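Local coordinates for protein lactate dehydrogenase, adjacent gene encodes predicted malate dehydrogenase (Cryptosporidium parvum, PDB 4ND2) that binds pyruvate and an NAD analogue and probably catalyses the NAD-dependent interconversion of (S)-lactate and pyruvate, at residues A[67-73]-A[107-112]; A[22-28]-A[241-245]; A[260-265]-A[286-291]. All coordinates share one frame; numbering follows the deposited sequence.

Contact 1: residues A[67-73]-A[107-112]; sequences YADISGS and GVKKYC
The ring of Tyr-111, the last residue of helix 94-111, lies flat against the backbone of Tyr-67 and Ala-68. Its CG stands beside the backbone N (chi1 -69°), which turns the ring onto the 3-10 turn 67-70. From the root outward, CB meets Tyr-67 O at 3.7 Å, with Ile-70 CG1 farther off, and CG and CD2 pass the same oxygen, CD2 within 3.3 Å. CE2 and CZ lie by Ala-68 N. Over the same face, Ala-68 CA stands 3.6 Å from the ring centroid, 11° off the normal, a CH-pi contact with CE1 its nearest ring atom. At the tip, OH skirts the Ala-68 methyl. The opposite face carries the aliphatic CG of Lys-110. The 67-70 turn belongs to the connection between strands 61-64 and 75-78 of the Rossmann sheet, and the helix leads from 75-78 towards 116-119, so the ring joins two consecutive links of the NAD-binding domain. The Tyr-67 ring in turn receives Gly-107 CA over one face, 4.0 Å from the centroid, and also stacks on Phe-34. Deeper down, Ile-70 CD1 presses on Cys-112 SG at 3.5 Å, with Val-76 beside the cysteine. At the helix end, Tyr-111 O takes a CA-H...O contact from Ser-71 CA (3.4 Å), and a water hydrogen-bonds to both Tyr-111 O and Ser-71 OG.

Contact 2: residues A[22-28]-A[241-245]; sequences IVGKDNL and VKMAE
Val-241 presents its two methyls to helix 14-26, and apolar contact makes up most of the meeting of these helices, whose short-segment axes approach to 11.3 Å, their directions 49° apart. CG2 of Val-241 touches Val-23 CG2 at 4.0 Å. Ile-22 CG2 sits against both methyls, and CG1, anti to the backbone N (chi1 173°), also reaches Leu-28 CD2. Leu-28 follows the Schellman motif that ends its helix at Asn-27, and its CD2 lies 3.8 Å from Glu-245 CG, the two side chains crossing at about a right angle, with the Ala-244 methyl a little farther off. On their own side, Val-23 and Leu-28 rest on Ile-7 of strand 6-10.

Polar contact across the pair goes through water. Asp-26 OD2 and Glu-245 OE2 stand 4.0 Å apart, their carboxylate planes turned 68° against each other. Two waters each donate to both oxygens; one lies 2.7 Å from Asp-26 OD2 and 2.8 Å from Glu-245 OE2.

Salt bridges take up the other carboxylate oxygens. Within its helix, Lys-242 NZ meets Glu-245 OE1 at 3.2 Å on the syn side, and Lys-251 adds a second charge to that oxygen. Asp-26 OD1 pairs with Lys-25 of the second subunit.

An apolar patch between the coenzyme-binding and C-terminal domains is thus bordered by two acids whose mutual repulsion is probably eased by the shared waters and the lysines, one of which belongs to a neighbouring subunit.

Contact 3: residues A[260-265]-A[286-291]; sequences FCSNHY and ILELDL
His-264 and Tyr-265 meet the chain 286-291 in contrasting ways, one offering a ring face and an N-H, the other the rim of its ring and a hydroxyl. The imidazole lies with its face over Ile-286: CB of Ile-286 makes a CH-pi contact 4.1 Å from the ring centroid, and Ile-286 O lies over the same face, nearer the rim. Towards Glu-288 the same ring turns its ND1 edge. The glutamate chain, extended beyond CG (chi2 179°), carries its carboxylate to that side, where His-264 ND1 donates to Glu-288 OE2 at 2.9 Å, the oxygen tilted out of the ring plane. The bond is bent (148° at the hydrogen) and arrives on the anti side of the oxygen, with the ring and carboxylate planes standing 77° apart.

Tyr-265 is turned edge-on to its apolar neighbours. Its CE1 rim touches Ile-286 CG2 at 4.0 Å, and across the ring CD2 meets Leu-291 CD1 at 3.9 Å. The hydroxyl is gripped twice: Tyr-265 OH donates to Leu-287 O at 2.6 Å and accepts a nearly straight bond from Leu-289 N at 3.0 Å. Donor and acceptor roles are thus both used, and the two bonds fix where the phenol oxygen sits against the backbone. Farther along the isoleucine, Ile-286 CD1 reaches Cys-261 CA at 3.8 Å. Leu-299 of helix 293-314 packs on both Tyr-265 and Leu-291, while Gln-201 of the fourth subunit binds Glu-288 O.

The contact joins the ends of the two outer strands of a three-stranded antiparallel meander, 253-261, 270-279 and 284-286: the turn leaving the first strand folds over the segment leaving the third, in the alpha/beta C-terminal domain of the LDH/MDH superfamily.

Overall arrangement
Followed from the N terminus, after strand 6-10 the chain forms helix 14-26, whose C-terminal end meets its partner more than two hundred residues later. Between the two, contact 1 opens and closes wholly within the Rossmann domain, bringing residues 67-73 to the end of helix 94-111. The chain then enters the C-terminal domain, and helix 234-248 returns to close contact 2, the one of the three that ties the two domains together. Strand 253-261 follows directly, and contact 3 closes a short loop of mostly strand residues ahead of helix 293-314. Contact 1 therefore nests within contact 2, contact 3 comes after both, and none cross; their centres lie 20 to 32 Å apart.

Contact 1: residues A[67-73]-A[107-112]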
loop_
_atom_site.group_PDB
_atom_site.type_symbol
_atom_site.label_atom_id
_atom_site.label_comp_id
_atom_site.label_asym_id
_atom_site.label_seq_id
_atom_site.Cartn_x
_atom_site.Cartn_y
_atom_site.Cartn_z
ATOM N N TYR A 67 -1.214 5.542 -32.646
ATOM C CA TYR A 67 -2.244 4.625 -32.139
ATOM C C TYR A 67 -1.817 3.156 -32.154
ATOM O O TYR A 67 -2.366 2.348 -31.409
ATOM C CB TYR A 67 -3.568 4.795 -32.897
ATOM C CG TYR A 67 -4.471 5.856 -32.307
ATOM C CD1 TYR A 67 -4.803 7.002 -33.023
ATOM C CD2 TYR A 67 -4.988 5.713 -31.020
ATOM C CE1 TYR A 67 -5.629 7.972 -32.477
ATOM C CE2 TYR A 67 -5.812 6.677 -30.465
ATOM C CZ TYR A 67 -6.130 7.803 -31.196
ATOM O OH TYR A 67 -6.950 8.759 -30.640
ATOM N N ALA A 68 -0.841 2.811 -32.990
ATOM C CA ALA A 68 -0.285 1.457 -32.986
ATOM C C ALA A 68 0.257 1.067 -31.606
ATOM O O ALA A 68 0.230 -0.108 -31.236
ATOM C CB ALA A 68 0.803 1.324 -34.042
ATOM N N ASP A 69 0.732 2.053 -30.847
ATOM C CA ASP A 69 1.283 1.814 -29.510
ATOM C C ASP A 69 0.236 1.499 -28.430
ATOM O O ASP A 69 0.607 1.088 -27.332
ATOM C CB ASP A 69 2.149 3.002 -29.060
ATOM C CG ASP A 69 3.460 3.098 -29.824
ATOM O OD1 ASP A 69 3.956 2.057 -30.303
ATOM O OD2 ASP A 69 4.006 4.219 -29.935
ATOM N N ILE A 70 -1.054 1.686 -28.717
ATOM C CA ILE A 70 -2.100 1.285 -27.762
ATOM C C ILE A 70 -2.616 -0.131 -28.037
ATOM O O ILE A 70 -3.557 -0.588 -27.390
ATOM C CB ILE A 70 -3.275 2.298 -27.685
ATOM C CG1 ILE A 70 -4.241 2.164 -28.868
ATOM C CG2 ILE A 70 -2.741 3.721 -27.587
ATOM C CD1 ILE A 70 -5.577 2.837 -28.633
ATOM N N SER A 71 -1.992 -0.820 -28.992
ATOM C CA SER A 71 -2.322 -2.210 -29.297
ATOM C C SER A 71 -2.253 -3.088 -28.050
ATOM O O SER A 71 -1.319 -2.974 -27.258
ATOM C CB SER A 71 -1.363 -2.757 -30.357
ATOM O OG SER A 71 -1.693 -4.091 -30.692
ATOM N N GLY A 72 -3.248 -3.955 -27.881
ATOM C CA GLY A 72 -3.295 -4.875 -26.743
ATOM C C GLY A 72 -3.612 -4.234 -25.399
ATOM O O GLY A 72 -3.411 -4.858 -24.356
ATOM N N SER A 73 -4.113 -2.998 -25.414
ATOM C CA SER A 73 -4.483 -2.306 -24.181
ATOM C C SER A 73 -5.699 -2.976 -23.546
ATOM O O SER A 73 -6.687 -3.255 -24.226
ATOM C CB SER A 73 -4.785 -0.827 -24.449
ATOM O OG SER A 73 -3.605 -0.112 -24.782
ATOM N N GLY A 107 -9.058 4.687 -33.782
ATOM C CA GLY A 107 -7.838 4.127 -33.201
ATOM C C GLY A 107 -8.105 2.890 -32.359
ATOM O O GLY A 107 -7.444 1.863 -32.524
ATOM N N VAL A 108 -9.084 2.991 -31.462
ATOM C CA VAL A 108 -9.447 1.886 -30.571
ATOM C C VAL A 108 -9.992 0.697 -31.365
ATOM O O VAL A 108 -9.607 -0.446 -31.119
ATOM C CB VAL A 108 -10.485 2.329 -29.513
ATOM C CG1 VAL A 108 -11.028 1.133 -28.736
ATOM C CG2 VAL A 108 -9.870 3.347 -28.564
ATOM N N LYS A 109 -10.882 0.973 -32.313
ATOM C CA LYS A 109 -11.467 -0.075 -33.150
ATOM C C LYS A 109 -10.398 -0.857 -33.917
ATOM O O LYS A 109 -10.515 -2.070 -34.088
ATOM C CB LYS A 109 -12.482 0.532 -34.126
ATOM C CG LYS A 109 -13.325 -0.484 -34.880
ATOM C CD LYS A 109 -14.385 0.212 -35.719
ATOM C CE LYS A 109 -15.313 -0.789 -36.384
ATOM N NZ LYS A 109 -16.447 -0.108 -37.068
ATOM N N LYS A 110 -9.351 -0.164 -34.360
ATOM C CA LYS A 110 -8.282 -0.798 -35.129
ATOM C C LYS A 110 -7.295 -1.578 -34.260
ATOM O O LYS A 110 -6.902 -2.685 -34.621
ATOM C CB LYS A 110 -7.520 0.243 -35.955
ATOM C CG LYS A 110 -6.438 -0.353 -36.842
ATOM C CD LYS A 110 -5.876 0.670 -37.815
ATOM C CE LYS A 110 -4.850 0.037 -38.742
ATOM N NZ LYS A 110 -4.238 1.040 -39.654
ATOM N N TYR A 111 -6.898 -1.008 -33.124
ATOM C CA TYR A 111 -5.757 -1.532 -32.363
ATOM C C TYR A 111 -6.088 -2.258 -31.058
ATOM O O TYR A 111 -5.324 -3.128 -30.636
ATOM C CB TYR A 111 -4.751 -0.409 -32.107
ATOM C CG TYR A 111 -4.061 0.054 -33.370
ATOM C CD1 TYR A 111 -3.158 -0.775 -34.035
ATOM C CD2 TYR A 111 -4.317 1.311 -33.912
ATOM C CE1 TYR A 111 -2.527 -0.363 -35.199
ATOM C CE2 TYR A 111 -3.690 1.733 -35.073
ATOM C CZ TYR A 111 -2.795 0.892 -35.712
ATOM O OH TYR A 111 -2.168 1.306 -36.865
ATOM N N CYS A 112 -7.200 -1.912 -30.414
ATOM C CA CYS A 112 -7.609 -2.611 -29.191
ATOM C C CYS A 112 -9.131 -2.650 -29.025
ATOM O O CYS A 112 -9.673 -2.076 -28.080
ATOM C CB CYS A 112 -6.931 -1.990 -27.964
ATOM S SG CYS A 112 -7.145 -0.204 -27.805
HETATM O O HOH W 1 -4.122 -4.993 -32.697
#

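Contact 2: residues A[22-28]-A[241-245]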
loop_
_atom_site.group_PDB
_atom_site.type_symbol
_atom_site.label_atom_id
_atom_site.label_comp_id
_atom_site.label_asym_id
_atom_site.label_seq_id
_atom_site.Cartn_x
_atom_site.Cartn_y
_atom_site.Cartn_z
ATOM N N ILE A 22 -0.471 7.892 -11.039
ATOM C CA ILE A 22 -1.092 7.053 -10.009
ATOM C C ILE A 22 -1.071 5.575 -10.394
ATOM O O ILE A 22 -0.774 4.722 -9.554
ATOM C CB ILE A 22 -2.541 7.511 -9.722
ATOM C CG1 ILE A 22 -2.549 8.953 -9.199
ATOM C CG2 ILE A 22 -3.232 6.573 -8.735
ATOM C CD1 ILE A 22 -1.720 9.183 -7.956
ATOM N N VAL A 23 -1.388 5.275 -11.653
ATOM C CA VAL A 23 -1.321 3.902 -12.160
ATOM C C VAL A 23 0.089 3.349 -11.961
ATOM O O VAL A 23 0.259 2.227 -11.480
ATOM C CB VAL A 23 -1.705 3.816 -13.657
ATOM C CG1 VAL A 23 -1.314 2.470 -14.255
ATOM C CG2 VAL A 23 -3.198 4.061 -13.846
ATOM N N GLY A 24 1.088 4.145 -12.340
ATOM C CA GLY A 24 2.488 3.776 -12.159
ATOM C C GLY A 24 2.855 3.584 -10.700
ATOM O O GLY A 24 3.470 2.582 -10.338
ATOM N N LYS A 25 2.470 4.543 -9.861
ATOM C CA LYS A 25 2.733 4.463 -8.422
ATOM C C LYS A 25 2.188 3.168 -7.813
ATOM O O LYS A 25 2.877 2.511 -7.037
ATOM C CB LYS A 25 2.135 5.671 -7.698
ATOM C CG LYS A 25 2.339 5.659 -6.189
ATOM C CD LYS A 25 1.716 6.878 -5.531
ATOM C CE LYS A 25 2.099 6.978 -4.062
ATOM N NZ LYS A 25 1.810 5.728 -3.311
ATOM N N ASP A 26 0.957 2.808 -8.171
ATOM C CA ASP A 26 0.311 1.601 -7.637
ATOM C C ASP A 26 0.795 0.310 -8.305
ATOM O O ASP A 26 0.435 -0.782 -7.867
ATOM C CB ASP A 26 -1.211 1.690 -7.799
ATOM C CG ASP A 26 -1.828 2.833 -7.006
ATOM O OD1 ASP A 26 -1.207 3.315 -6.035
ATOM O OD2 ASP A 26 -2.949 3.251 -7.355
ATOM N N ASN A 27 1.594 0.434 -9.368
ATOM C CA ASN A 27 1.986 -0.710 -10.192
ATOM C C ASN A 27 0.764 -1.509 -10.668
ATOM O O ASN A 27 0.787 -2.739 -10.717
ATOM C CB ASN A 27 2.979 -1.611 -9.445
ATOM C CG ASN A 27 3.649 -2.636 -10.354
ATOM O OD1 ASN A 27 3.891 -2.387 -11.535
ATOM N ND2 ASN A 27 3.955 -3.792 -9.799
ATOM N N LEU A 28 -0.301 -0.791 -11.015
ATOM C CA LEU A 28 -1.534 -1.405 -11.512
ATOM C C LEU A 28 -1.350 -1.950 -12.929
ATOM O O LEU A 28 -1.895 -2.999 -13.278
ATOM C CB LEU A 28 -2.672 -0.381 -11.491
ATOM C CG LEU A 28 -4.044 -0.816 -12.009
ATOM C CD1 LEU A 28 -4.615 -1.935 -11.153
ATOM C CD2 LEU A 28 -4.988 0.376 -12.045
ATOM N N VAL A 241 -8.940 5.802 -12.143
ATOM C CA VAL A 241 -8.061 4.709 -11.720
ATOM C C VAL A 241 -8.840 3.673 -10.903
ATOM O O VAL A 241 -8.650 2.469 -11.083
ATOM C CB VAL A 241 -6.842 5.222 -10.915
ATOM C CG1 VAL A 241 -6.032 4.062 -10.347
ATOM C CG2 VAL A 241 -5.951 6.094 -11.790
ATOM N N LYS A 242 -9.724 4.139 -10.023
ATOM C CA LYS A 242 -10.570 3.230 -9.246
ATOM C C LYS A 242 -11.419 2.362 -10.173
ATOM O O LYS A 242 -11.584 1.169 -9.930
ATOM C CB LYS A 242 -11.472 4.002 -8.274
ATOM C CG LYS A 242 -10.743 4.819 -7.211
ATOM C CD LYS A 242 -9.786 4.005 -6.351
ATOM C CE LYS A 242 -10.516 2.980 -5.492
ATOM N NZ LYS A 242 -9.560 2.210 -4.652
ATOM N N MET A 243 -11.932 2.958 -11.246
ATOM C CA MET A 243 -12.716 2.219 -12.239
ATOM C C MET A 243 -11.858 1.211 -13.004
ATOM O O MET A 243 -12.294 0.088 -13.254
ATOM C CB MET A 243 -13.398 3.185 -13.213
ATOM C CG MET A 243 -14.459 4.052 -12.554
ATOM S SD MET A 243 -15.206 5.260 -13.662
ATOM C CE MET A 243 -16.072 4.190 -14.803
ATOM N N ALA A 244 -10.640 1.614 -13.365
ATOM C CA ALA A 244 -9.693 0.717 -14.030
ATOM C C ALA A 244 -9.310 -0.461 -13.132
ATOM O O ALA A 244 -9.223 -1.597 -13.606
ATOM C CB ALA A 244 -8.446 1.481 -14.461
ATOM N N GLU A 245 -9.083 -0.179 -11.847
ATOM C CA GLU A 245 -8.809 -1.213 -10.839
ATOM C C GLU A 245 -9.913 -2.267 -10.768
ATOM O O GLU A 245 -9.635 -3.466 -10.704
ATOM C CB GLU A 245 -8.687 -0.596 -9.446
ATOM C CG GLU A 245 -7.408 0.165 -9.152
ATOM C CD GLU A 245 -7.457 0.850 -7.796
ATOM O OE1 GLU A 245 -8.314 0.473 -6.967
ATOM O OE2 GLU A 245 -6.647 1.769 -7.554
HETATM O O HOH W 2 -4.212 1.273 -8.748
HETATM O O HOH W 3 -5.477 4.243 -6.437
#

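Contact 3: residues A[260-265]-A[286-291]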
loop_
_atom_site.group_PDB
_atom_site.type_symbol
_atom_site.label_atom_id
_atom_site.label_comp_id
_atom_site.label_asym_id
_atom_site.label_seq_id
_atom_site.Cartn_x
_atom_site.Cartn_y
_atom_site.Cartn_z
ATOM N N PHE A 260 -24.838 2.031 -19.874
ATOM C CA PHE A 260 -26.022 1.809 -20.702
ATOM C C PHE A 260 -27.112 1.104 -19.892
ATOM O O PHE A 260 -27.015 -0.092 -19.609
ATOM C CB PHE A 260 -25.662 1.004 -21.953
ATOM C CG PHE A 260 -26.740 0.996 -23.002
ATOM C CD1 PHE A 260 -27.432 -0.171 -23.303
ATOM C CD2 PHE A 260 -27.067 2.159 -23.689
ATOM C CE1 PHE A 260 -28.426 -0.178 -24.271
ATOM C CE2 PHE A 260 -28.061 2.159 -24.657
ATOM C CZ PHE A 260 -28.741 0.988 -24.948
ATOM N N CYS A 261 -28.141 1.866 -19.527
ATOM C CA CYS A 261 -29.211 1.399 -18.648
ATOM C C CYS A 261 -30.463 1.058 -19.461
ATOM O O CYS A 261 -31.047 1.938 -20.101
ATOM C CB CYS A 261 -29.522 2.487 -17.623
ATOM S SG CYS A 261 -30.664 1.987 -16.321
ATOM N N SER A 262 -30.875 -0.211 -19.424
ATOM C CA SER A 262 -31.945 -0.715 -20.300
ATOM C C SER A 262 -33.194 -1.243 -19.587
ATOM O O SER A 262 -34.294 -1.138 -20.128
ATOM C CB SER A 262 -31.396 -1.811 -21.216
ATOM O OG SER A 262 -30.521 -1.263 -22.185
ATOM N N ASN A 263 -33.037 -1.828 -18.403
ATOM C CA ASN A 263 -34.176 -2.411 -17.682
ATOM C C ASN A 263 -34.286 -1.911 -16.243
ATOM O O ASN A 263 -34.769 -2.628 -15.367
ATOM C CB ASN A 263 -34.079 -3.939 -17.699
ATOM C CG ASN A 263 -34.194 -4.517 -19.098
ATOM O OD1 ASN A 263 -35.124 -4.196 -19.840
ATOM N ND2 ASN A 263 -33.254 -5.383 -19.462
ATOM N N HIS A 264 -33.839 -0.680 -16.010
ATOM C CA HIS A 264 -33.842 -0.090 -14.674
ATOM C C HIS A 264 -34.173 1.395 -14.758
ATOM O O HIS A 264 -34.007 2.013 -15.808
ATOM C CB HIS A 264 -32.477 -0.268 -13.995
ATOM C CG HIS A 264 -31.870 -1.624 -14.187
ATOM N ND1 HIS A 264 -32.106 -2.675 -13.327
ATOM C CD2 HIS A 264 -31.030 -2.098 -15.137
ATOM C CE1 HIS A 264 -31.437 -3.738 -13.738
ATOM N NE2 HIS A 264 -30.777 -3.414 -14.836
ATOM N N TYR A 265 -34.650 1.952 -13.646
ATOM C CA TYR A 265 -34.944 3.387 -13.521
ATOM C C TYR A 265 -35.907 3.937 -14.582
ATOM O O TYR A 265 -35.863 5.124 -14.911
ATOM C CB TYR A 265 -33.639 4.199 -13.508
ATOM C CG TYR A 265 -32.707 3.817 -12.380
ATOM C CD1 TYR A 265 -31.625 2.970 -12.597
ATOM C CD2 TYR A 265 -32.918 4.293 -11.088
ATOM C CE1 TYR A 265 -30.774 2.614 -11.562
ATOM C CE2 TYR A 265 -32.075 3.942 -10.048
ATOM C CZ TYR A 265 -31.003 3.104 -10.290
ATOM O OH TYR A 265 -30.168 2.756 -9.256
ATOM N N ILE A 286 -26.468 -3.568 -13.075
ATOM C CA ILE A 286 -26.865 -2.264 -12.548
ATOM C C ILE A 286 -27.793 -2.479 -11.354
ATOM O O ILE A 286 -28.731 -3.271 -11.436
ATOM C CB ILE A 286 -27.578 -1.413 -13.619
ATOM C CG1 ILE A 286 -26.585 -0.993 -14.708
ATOM C CG2 ILE A 286 -28.220 -0.178 -12.991
ATOM C CD1 ILE A 286 -27.233 -0.429 -15.955
ATOM N N LEU A 287 -27.527 -1.774 -10.255
ATOM C CA LEU A 287 -28.350 -1.872 -9.049
ATOM C C LEU A 287 -29.465 -0.828 -9.054
ATOM O O LEU A 287 -29.273 0.292 -9.533
ATOM C CB LEU A 287 -27.494 -1.691 -7.794
ATOM C CG LEU A 287 -26.295 -2.625 -7.634
ATOM C CD1 LEU A 287 -25.601 -2.354 -6.308
ATOM C CD2 LEU A 287 -26.714 -4.085 -7.732
ATOM N N GLU A 288 -30.620 -1.203 -8.504
ATOM C CA GLU A 288 -31.785 -0.319 -8.436
ATOM C C GLU A 288 -31.944 0.275 -7.038
ATOM O O GLU A 288 -32.378 -0.412 -6.110
ATOM C CB GLU A 288 -33.058 -1.087 -8.810
ATOM C CG GLU A 288 -33.037 -1.685 -10.206
ATOM C CD GLU A 288 -34.294 -2.472 -10.550
ATOM O OE1 GLU A 288 -35.083 -2.802 -9.638
ATOM O OE2 GLU A 288 -34.487 -2.771 -11.750
ATOM N N LEU A 289 -31.597 1.552 -6.895
ATOM C CA LEU A 289 -31.782 2.275 -5.636
ATOM C C LEU A 289 -33.265 2.484 -5.334
ATOM O O LEU A 289 -34.090 2.530 -6.243
ATOM C CB LEU A 289 -31.089 3.641 -5.687
ATOM C CG LEU A 289 -29.560 3.653 -5.745
ATOM C CD1 LEU A 289 -29.055 5.055 -6.049
ATOM C CD2 LEU A 289 -28.968 3.140 -4.441
ATOM N N ASP A 290 -33.586 2.611 -4.050
ATOM C CA ASP A 290 -34.950 2.892 -3.614
ATOM C C ASP A 290 -35.160 4.402 -3.612
ATOM O O ASP A 290 -34.846 5.080 -2.636
ATOM C CB ASP A 290 -35.193 2.306 -2.219
ATOM C CG ASP A 290 -36.656 2.367 -1.797
ATOM O OD1 ASP A 290 -37.547 2.316 -2.673
ATOM O OD2 ASP A 290 -36.911 2.455 -0.576
ATOM N N LEU A 291 -35.680 4.923 -4.719
ATOM C CA LEU A 291 -35.870 6.360 -4.881
ATOM C C LEU A 291 -37.252 6.795 -4.415
ATOM O O LEU A 291 -38.243 6.106 -4.656
ATOM C CB LEU A 291 -35.687 6.759 -6.347
ATOM C CG LEU A 291 -34.321 6.468 -6.971
ATOM C CD1 LEU A 291 -34.321 6.859 -8.441
ATOM C CD2 LEU A 291 -33.215 7.193 -6.216
#